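Local structure of ionotropic glutamate receptor bacterial homologue (Nostoc punctiforme, 2PYY) at residues 24-30 with 216-221; 44-48 with 60-64; 92-96 with 171-175. The protein binds L-glutamate through its two-lobed ligand-binding core, which probably serves as the agonist sensor of a bacterial glutamate receptor channel. All coordinates share one frame; numbering follows the deposited sequence.

Contact 1: 24-30 with 216-221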
loop_
_atom_site.group_PDB
_atom_site.type_symbol
_atom_site.label_atom_id
_atom_site.label_comp_id
_atom_site.label_asym_id
_atom_site.label_seq_id
_atom_site.Cartn_x
_atom_site.Cartn_y
_atom_site.Cartn_z
ATOM N N SER B 24 -3.418 -16.831 19.155
ATOM C CA SER B 24 -2.065 -17.302 18.891
ATOM C C SER B 24 -1.640 -16.906 17.478
ATOM O O SER B 24 -2.403 -16.271 16.742
ATOM C CB SER B 24 -1.998 -18.829 19.032
ATOM O OG SER B 24 -0.651 -19.268 18.868
ATOM N N GLY B 25 -0.429 -17.299 17.100
ATOM C CA GLY B 25 0.046 -16.972 15.774
ATOM C C GLY B 25 1.350 -16.215 15.822
ATOM O O GLY B 25 1.817 -15.798 16.887
ATOM N N PHE B 26 1.939 -16.019 14.652
ATOM C CA PHE B 26 3.205 -15.314 14.582
ATOM C C PHE B 26 3.157 -13.897 15.158
ATOM O O PHE B 26 3.996 -13.526 15.971
ATOM C CB PHE B 26 3.699 -15.261 13.141
ATOM C CG PHE B 26 4.947 -14.455 12.967
ATOM C CD1 PHE B 26 6.195 -14.999 13.267
ATOM C CD2 PHE B 26 4.874 -13.153 12.481
ATOM C CE1 PHE B 26 7.357 -14.248 13.073
ATOM C CE2 PHE B 26 6.019 -12.396 12.282
ATOM C CZ PHE B 26 7.268 -12.944 12.577
ATOM N N SER B 27 2.184 -13.092 14.741
ATOM C CA SER B 27 2.124 -11.733 15.266
ATOM C C SER B 27 1.805 -11.694 16.750
ATOM O O SER B 27 2.323 -10.836 17.471
ATOM C CB SER B 27 1.107 -10.890 14.506
ATOM O OG SER B 27 1.409 -10.899 13.118
ATOM N N ILE B 28 0.935 -12.594 17.202
ATOM C CA ILE B 28 0.610 -12.665 18.622
ATOM C C ILE B 28 1.910 -12.925 19.416
ATOM O O ILE B 28 2.187 -12.254 20.414
ATOM C CB ILE B 28 -0.442 -13.804 18.909
ATOM C CG1 ILE B 28 -1.770 -13.465 18.222
ATOM C CG2 ILE B 28 -0.725 -13.919 20.415
ATOM C CD1 ILE B 28 -2.349 -12.115 18.646
ATOM N N ASP B 29 2.716 -13.890 18.975
ATOM C CA ASP B 29 3.981 -14.189 19.676
ATOM C C ASP B 29 5.000 -13.058 19.574
ATOM O O ASP B 29 5.705 -12.743 20.536
ATOM C CB ASP B 29 4.633 -15.471 19.136
ATOM C CG ASP B 29 3.816 -16.712 19.441
ATOM O OD1 ASP B 29 2.954 -16.646 20.342
ATOM O OD2 ASP B 29 4.045 -17.749 18.792
ATOM N N LEU B 30 5.088 -12.449 18.396
ATOM C CA LEU B 30 6.032 -11.352 18.213
ATOM C C LEU B 30 5.661 -10.166 19.107
ATOM O O LEU B 30 6.517 -9.606 19.788
ATOM C CB LEU B 30 6.075 -10.908 16.746
ATOM C CG LEU B 30 7.094 -9.816 16.426
ATOM C CD1 LEU B 30 8.485 -10.338 16.710
ATOM C CD2 LEU B 30 6.967 -9.398 14.970
ATOM N N LEU B 216 10.998 -17.399 16.105
ATOM C CA LEU B 216 9.558 -17.230 15.972
ATOM C C LEU B 216 9.130 -17.507 14.547
ATOM O O LEU B 216 8.130 -18.188 14.307
ATOM C CB LEU B 216 9.146 -15.807 16.355
ATOM C CG LEU B 216 8.546 -15.615 17.756
ATOM C CD1 LEU B 216 9.374 -16.333 18.791
ATOM C CD2 LEU B 216 8.445 -14.127 18.055
ATOM N N TYR B 217 9.892 -16.975 13.599
ATOM C CA TYR B 217 9.569 -17.166 12.195
ATOM C C TYR B 217 9.572 -18.644 11.826
ATOM O O TYR B 217 8.662 -19.125 11.152
ATOM C CB TYR B 217 10.563 -16.421 11.292
ATOM C CG TYR B 217 10.279 -16.667 9.831
ATOM C CD1 TYR B 217 9.310 -15.930 9.155
ATOM C CD2 TYR B 217 10.916 -17.697 9.147
ATOM C CE1 TYR B 217 8.977 -16.216 7.834
ATOM C CE2 TYR B 217 10.589 -17.993 7.831
ATOM C CZ TYR B 217 9.616 -17.250 7.180
ATOM O OH TYR B 217 9.268 -17.584 5.890
ATOM N N ASP B 218 10.594 -19.363 12.278
ATOM C CA ASP B 218 10.706 -20.780 11.953
ATOM C C ASP B 218 9.610 -21.602 12.624
ATOM O O ASP B 218 9.269 -22.697 12.170
ATOM C CB ASP B 218 12.079 -21.322 12.362
ATOM C CG ASP B 218 13.210 -20.730 11.543
ATOM O OD1 ASP B 218 12.989 -20.456 10.343
ATOM O OD2 ASP B 218 14.318 -20.559 12.092
ATOM N N LYS B 219 9.064 -21.068 13.708
ATOM C CA LYS B 219 8.003 -21.749 14.432
ATOM C C LYS B 219 6.678 -21.743 13.671
ATOM O O LYS B 219 5.921 -22.709 13.727
ATOM C CB LYS B 219 7.788 -21.097 15.794
ATOM C CG LYS B 219 6.546 -21.583 16.519
ATOM C CD LYS B 219 6.342 -20.821 17.824
ATOM C CE LYS B 219 5.114 -21.308 18.587
ATOM N NZ LYS B 219 4.758 -20.390 19.689
ATOM N N TRP B 220 6.400 -20.660 12.952
ATOM C CA TRP B 220 5.142 -20.561 12.229
ATOM C C TRP B 220 5.215 -20.708 10.722
ATOM O O TRP B 220 4.184 -20.865 10.070
ATOM C CB TRP B 220 4.448 -19.235 12.546
ATOM C CG TRP B 220 4.030 -19.111 13.968
ATOM C CD1 TRP B 220 4.736 -18.539 14.983
ATOM C CD2 TRP B 220 2.823 -19.610 14.541
ATOM N NE1 TRP B 220 4.040 -18.649 16.163
ATOM C CE2 TRP B 220 2.858 -19.302 15.921
ATOM C CE3 TRP B 220 1.707 -20.287 14.025
ATOM C CZ2 TRP B 220 1.818 -19.652 16.797
ATOM C CZ3 TRP B 220 0.676 -20.632 14.903
ATOM C CH2 TRP B 220 0.744 -20.309 16.269
ATOM N N PHE B 221 6.421 -20.670 10.165
ATOM C CA PHE B 221 6.575 -20.762 8.719
ATOM C C PHE B 221 7.667 -21.730 8.275
ATOM O O PHE B 221 8.420 -22.273 9.088
ATOM C CB PHE B 221 6.882 -19.372 8.132
ATOM C CG PHE B 221 5.850 -18.323 8.467
ATOM C CD1 PHE B 221 5.992 -17.514 9.595
ATOM C CD2 PHE B 221 4.733 -18.153 7.655
ATOM C CE1 PHE B 221 5.038 -16.547 9.912
ATOM C CE2 PHE B 221 3.770 -17.193 7.956
ATOM C CZ PHE B 221 3.921 -16.386 9.088
#
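Asp29 OD2 takes two bonds from the helix that ends at Trp220. The indole NE1 of Trp220 donates to it at 2.8 Å with an N-H...O angle of 153°, the oxygen lying near the ring plane. Lys219 NZ forms a salt bridge with the same oxygen at 2.9 Å. The two donors approach from opposite faces of the carboxylate plane, so they do not share one side of the oxygen. The other oxygen, OD1, pairs with Arg32. Lys219 sits at an exposed position, and its extended chain carries NZ to OD2.

The indole lies against the start of helix 26-38. Gly25, the N-cap, sets its CA over the six-membered ring of Trp220, 3.5 Å from the centroid, in a CH-pi contact. Glycine suits the place because, with phi at 124°, a side chain would press on the carbonyl of Ser24. Ser24 OG sits at the indole's edge, 3.1 Å from CH2.

Phe26 holds its CG anti to the backbone N (chi1 175°), which carries the ring across to the second helix. Phe221 points an edge at the Phe26 face in a T-shaped pair, centroids 5.5 Å apart, and Leu216 O and Tyr217 N line the Phe26 rim. Leu216 CD2 packs against Leu30, 4.0 Å from its CD1.

The two helices thus run nearly antiparallel with an aromatic, apolar seam beside a charged one. A buried carboxylate with two cationic partners and an indole N-H would probably remain ionised, tying the C-terminal helix to helix 26-38.

Contact 2: 44-48 with 60-64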
loop_
_atom_site.group_PDB
_atom_site.type_symbol
_atom_site.label_atom_id
_atom_site.label_comp_id
_atom_site.label_asym_id
_atom_site.label_seq_id
_atom_site.Cartn_x
_atom_site.Cartn_y
_atom_site.Cartn_z
ATOM N N LEU B 44 -5.539 -7.159 24.281
ATOM C CA LEU B 44 -5.863 -7.270 22.866
ATOM C C LEU B 44 -7.349 -7.126 22.547
ATOM O O LEU B 44 -8.185 -7.825 23.118
ATOM C CB LEU B 44 -5.332 -8.602 22.332
ATOM C CG LEU B 44 -3.868 -8.929 22.641
ATOM C CD1 LEU B 44 -3.478 -10.151 21.821
ATOM C CD2 LEU B 44 -2.951 -7.742 22.300
ATOM N N ILE B 45 -7.654 -6.215 21.628
ATOM C CA ILE B 45 -9.022 -5.955 21.200
ATOM C C ILE B 45 -9.199 -6.372 19.738
ATOM O O ILE B 45 -8.517 -5.850 18.851
ATOM C CB ILE B 45 -9.357 -4.466 21.328
ATOM C CG1 ILE B 45 -9.048 -3.995 22.755
ATOM C CG2 ILE B 45 -10.838 -4.237 20.999
ATOM C CD1 ILE B 45 -9.235 -2.492 22.945
ATOM N N GLU B 46 -10.110 -7.310 19.496
ATOM C CA GLU B 46 -10.378 -7.834 18.149
ATOM C C GLU B 46 -11.223 -6.915 17.278
ATOM O O GLU B 46 -12.203 -6.345 17.752
ATOM C CB GLU B 46 -11.072 -9.210 18.266
ATOM C CG GLU B 46 -11.450 -9.898 16.944
ATOM C CD GLU B 46 -11.977 -11.320 17.166
ATOM O OE1 GLU B 46 -12.385 -12.002 16.198
ATOM O OE2 GLU B 46 -11.978 -11.779 18.324
ATOM N N TYR B 47 -10.815 -6.762 16.020
ATOM C CA TYR B 47 -11.568 -5.968 15.050
ATOM C C TYR B 47 -11.812 -6.858 13.835
ATOM O O TYR B 47 -11.040 -7.781 13.561
ATOM C CB TYR B 47 -10.831 -4.676 14.708
ATOM C CG TYR B 47 -10.905 -3.700 15.866
ATOM C CD1 TYR B 47 -12.077 -2.965 16.109
ATOM C CD2 TYR B 47 -9.833 -3.557 16.763
ATOM C CE1 TYR B 47 -12.189 -2.116 17.206
ATOM C CE2 TYR B 47 -9.934 -2.708 17.872
ATOM C CZ TYR B 47 -11.112 -1.993 18.082
ATOM O OH TYR B 47 -11.209 -1.140 19.153
ATOM N N SER B 48 -12.884 -6.575 13.115
ATOM C CA SER B 48 -13.300 -7.405 11.998
ATOM C C SER B 48 -12.652 -7.181 10.632
ATOM O O SER B 48 -12.798 -8.014 9.733
ATOM C CB SER B 48 -14.817 -7.283 11.852
ATOM O OG SER B 48 -15.327 -8.257 10.958
ATOM N N ASN B 60 -8.595 7.180 18.507
ATOM C CA ASN B 60 -7.955 6.964 19.803
ATOM C C ASN B 60 -8.674 5.953 20.711
ATOM O O ASN B 60 -8.796 6.177 21.919
ATOM C CB ASN B 60 -7.799 8.304 20.547
ATOM C CG ASN B 60 -6.867 9.284 19.819
ATOM O OD1 ASN B 60 -6.560 10.377 20.326
ATOM N ND2 ASN B 60 -6.410 8.894 18.626
ATOM N N LYS B 61 -9.144 4.844 20.137
ATOM C CA LYS B 61 -9.821 3.805 20.915
ATOM C C LYS B 61 -8.818 2.724 21.317
ATOM O O LYS B 61 -9.105 1.880 22.163
ATOM C CB LYS B 61 -10.959 3.172 20.106
ATOM C CG LYS B 61 -12.236 3.993 20.035
ATOM C CD LYS B 61 -13.140 3.530 18.894
ATOM C CE LYS B 61 -13.591 2.086 19.053
ATOM N NZ LYS B 61 -14.409 1.895 20.287
ATOM N N VAL B 62 -7.649 2.736 20.681
ATOM C CA VAL B 62 -6.585 1.784 20.996
ATOM C C VAL B 62 -5.263 2.515 20.840
ATOM O O VAL B 62 -5.206 3.568 20.198
ATOM C CB VAL B 62 -6.561 0.558 20.042
ATOM C CG1 VAL B 62 -7.794 -0.288 20.246
ATOM C CG2 VAL B 62 -6.447 1.022 18.598
ATOM N N ASN B 63 -4.196 1.953 21.395
ATOM C CA ASN B 63 -2.896 2.604 21.316
ATOM C C ASN B 63 -2.060 2.211 20.111
ATOM O O ASN B 63 -1.138 2.932 19.732
ATOM C CB ASN B 63 -2.124 2.330 22.605
ATOM C CG ASN B 63 -2.883 2.787 23.837
ATOM O OD1 ASN B 63 -3.017 3.994 24.093
ATOM N ND2 ASN B 63 -3.403 1.828 24.596
ATOM N N LEU B 64 -2.389 1.077 19.505
ATOM C CA LEU B 64 -1.653 0.586 18.345
ATOM C C LEU B 64 -2.352 -0.688 17.877
ATOM O O LEU B 64 -3.266 -1.174 18.530
ATOM C CB LEU B 64 -0.210 0.265 18.738
ATOM C CG LEU B 64 -0.185 -0.887 19.745
ATOM C CD1 LEU B 64 0.057 -2.183 19.003
ATOM C CD2 LEU B 64 0.882 -0.662 20.781
HETATM O O HOH W 1 -13.852 -0.909 19.828
#
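The phenol ring of Tyr47 meets Val62 at its edge: Val62 CG1 lies close to the ring plane, 4.0 Å from Tyr47 CE2 and 3.7 Å from Tyr47 OH. The two side chains run past each other in opposite directions, and the hydroxyl end comes up beside Val62 CG1 and faces Lys61. There a water joins the two polar ends, 2.7 Å from Tyr47 OH and accepting from Lys61 NZ at 2.9 Å. Lys61 bends at both outer torsions: chi3 (61°) puts its CE 4.0 Å from Tyr47 OH, and chi4 (62°) then turns NZ to the water. A tyrosine suits this half-exposed place because its ring can pack while its hydroxyl reaches solvent.

Val62 CG1 is shared with Ile45, whose CD1 touches it at 3.8 Å. The branched, compact valine can thus meet an aromatic edge and an aliphatic tip with one methyl.

The contact joins the two ends of a beta-alpha-beta crossover. Strand 42-47 leads into helix 50-58, which a Schellman motif at Asn60 brings to a close, and the chain then returns to strand 64-66 on the far side of strand 5-10. Helix 50-58 packs on the same residues, with Ala56 touching both Tyr47 and Val62.

Contact 3: 92-96 with 171-175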
loop_
_atom_site.group_PDB
_atom_site.type_symbol
_atom_site.label_atom_id
_atom_site.label_comp_id
_atom_site.label_asym_id
_atom_site.label_seq_id
_atom_site.Cartn_x
_atom_site.Cartn_y
_atom_site.Cartn_z
ATOM N N ILE B 92 -1.893 -14.710 -6.497
ATOM C CA ILE B 92 -3.121 -15.235 -7.071
ATOM C C ILE B 92 -3.379 -16.688 -6.667
ATOM O O ILE B 92 -2.445 -17.479 -6.522
ATOM C CB ILE B 92 -3.083 -15.153 -8.624
ATOM C CG1 ILE B 92 -2.737 -13.729 -9.073
ATOM C CG2 ILE B 92 -4.425 -15.558 -9.195
ATOM C CD1 ILE B 92 -2.557 -13.574 -10.578
ATOM N N MET B 93 -4.657 -17.020 -6.475
ATOM C CA MET B 93 -5.087 -18.370 -6.118
ATOM C C MET B 93 -6.365 -18.700 -6.891
ATOM O O MET B 93 -7.318 -17.920 -6.885
ATOM C CB MET B 93 -5.362 -18.479 -4.614
ATOM C CG MET B 93 -5.891 -19.842 -4.187
ATOM S SD MET B 93 -6.094 -20.047 -2.395
ATOM C CE MET B 93 -7.713 -19.196 -2.129
ATOM N N VAL B 94 -6.377 -19.849 -7.566
ATOM C CA VAL B 94 -7.545 -20.271 -8.339
ATOM C C VAL B 94 -7.913 -21.705 -7.984
ATOM O O VAL B 94 -7.166 -22.380 -7.279
ATOM C CB VAL B 94 -7.277 -20.191 -9.864
ATOM C CG1 VAL B 94 -6.979 -18.749 -10.279
ATOM C CG2 VAL B 94 -6.119 -21.093 -10.238
ATOM N N ARG B 95 -9.070 -22.161 -8.456
ATOM C CA ARG B 95 -9.514 -23.529 -8.196
ATOM C C ARG B 95 -8.666 -24.503 -8.998
ATOM O O ARG B 95 -8.270 -24.205 -10.123
ATOM C CB ARG B 95 -10.981 -23.698 -8.592
ATOM C CG ARG B 95 -11.964 -23.277 -7.522
ATOM C CD ARG B 95 -13.408 -23.425 -7.983
ATOM N NE ARG B 95 -13.833 -22.298 -8.806
ATOM C CZ ARG B 95 -13.617 -22.192 -10.113
ATOM N NH1 ARG B 95 -12.983 -23.156 -10.767
ATOM N NH2 ARG B 95 -14.023 -21.108 -10.761
ATOM N N ASN B 96 -8.381 -25.665 -8.420
ATOM C CA ASN B 96 -7.583 -26.670 -9.113
ATOM C C ASN B 96 -8.476 -27.600 -9.927
ATOM O O ASN B 96 -8.610 -27.449 -11.143
ATOM C CB ASN B 96 -6.762 -27.488 -8.110
ATOM C CG ASN B 96 -7.614 -28.113 -7.027
ATOM O OD1 ASN B 96 -7.119 -28.865 -6.185
ATOM N ND2 ASN B 96 -8.905 -27.804 -7.037
ATOM N N LYS B 171 -6.581 -27.610 1.301
ATOM C CA LYS B 171 -5.690 -28.594 0.700
ATOM C C LYS B 171 -6.412 -29.481 -0.315
ATOM O O LYS B 171 -7.481 -30.029 -0.030
ATOM C CB LYS B 171 -5.045 -29.458 1.791
ATOM C CG LYS B 171 -3.798 -30.207 1.336
ATOM C CD LYS B 171 -3.139 -30.932 2.499
ATOM C CE LYS B 171 -1.805 -31.533 2.099
ATOM N NZ LYS B 171 -1.151 -32.242 3.237
ATOM N N GLY B 172 -5.820 -29.592 -1.502
ATOM C CA GLY B 172 -6.378 -30.415 -2.562
ATOM C C GLY B 172 -7.697 -29.909 -3.099
ATOM O O GLY B 172 -8.503 -30.682 -3.615
ATOM N N LYS B 173 -7.919 -28.606 -2.985
ATOM C CA LYS B 173 -9.162 -28.011 -3.460
ATOM C C LYS B 173 -8.888 -26.665 -4.103
ATOM O O LYS B 173 -9.794 -26.025 -4.636
ATOM C CB LYS B 173 -10.131 -27.839 -2.289
ATOM C CG LYS B 173 -10.265 -29.080 -1.417
ATOM C CD LYS B 173 -11.350 -28.918 -0.367
ATOM C CE LYS B 173 -11.053 -27.762 0.573
ATOM N NZ LYS B 173 -12.136 -27.584 1.590
ATOM N N VAL B 174 -7.625 -26.253 -4.066
ATOM C CA VAL B 174 -7.243 -24.972 -4.626
ATOM C C VAL B 174 -5.778 -24.981 -5.055
ATOM O O VAL B 174 -5.062 -25.945 -4.801
ATOM C CB VAL B 174 -7.476 -23.854 -3.582
ATOM C CG1 VAL B 174 -6.240 -23.672 -2.719
ATOM C CG2 VAL B 174 -7.880 -22.575 -4.270
ATOM N N GLU B 175 -5.332 -23.911 -5.707
ATOM C CA GLU B 175 -3.948 -23.827 -6.160
ATOM C C GLU B 175 -3.469 -22.378 -6.265
ATOM O O GLU B 175 -4.225 -21.492 -6.667
ATOM C CB GLU B 175 -3.797 -24.528 -7.523
ATOM C CG GLU B 175 -2.412 -24.384 -8.163
ATOM C CD GLU B 175 -2.286 -25.085 -9.519
ATOM O OE1 GLU B 175 -1.186 -25.037 -10.107
ATOM O OE2 GLU B 175 -3.275 -25.681 -9.997
#
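Met93 meets the incoming segment with both backbone and side chain. Its CA-H points at Glu175 O (3.3 Å from CA to O), and its side chain crosses that of Val174 at about a right angle. CG lies 3.4 Å from Val174 CG2, tighter than usual for two carbons, while SD touches both valine methyls at 3.6 Å. CG anti to the backbone N (chi1 177°) and an extended chi2 lay the flexible thioether against the branched valine. Trimming Met93 to an alanine would probably open a gap beside the Val174 methyls and strip the adjoining helices of their thioether contact.

Val94 forms an antiparallel hydrogen-bonded pair with Glu175. Val94 N donates to Glu175 O at 2.9 Å, and Glu175 N returns a bond of equal length to Val94 O. Beta-branched Val94 suits a strand and packs on Ala154 and Val177; Glu175 is exposed, as suits a carboxylate. Arg95 turns away and gives its NE to Leu147 O. Asn96 lays its amide along the backbone of 172-174, ND2 3.1 Å from Lys173 O at an angle too poor for a hydrogen bond. Gly172 has positive phi, which glycine adopts readily.

This pair opens strand 175-190 alongside the end of strand 86-94, whose other edge is bonded to strand 154-158 through Met93 and Val155. Helices 140-148 and 159-166 cover the Met93 and Val174 side, through Leu147 and Tyr165.

In the fold
Contacts 1 and 2 belong to one lobe, built round the parallel sheet of strands 42-47, 5-10 and 64-66. Their centres are about 20 Å apart, yet they touch where Ile28 CD1 packs on Leu44 CD1; helix 26-38 and strand 42-47 follow each other in the chain. Contact 3 lies in the mixed sheet of the other lobe, between centres about 25 Å from contact 1 and, across the chain's centre, about 33 Å from contact 2. Along the sequence contact 2 closes before contact 3 opens, and the two ends of contact 1 bracket both. The chain therefore leaves the first lobe and returns to it, consistent with a periplasmic-binding-protein fold that holds glutamate between its lobes.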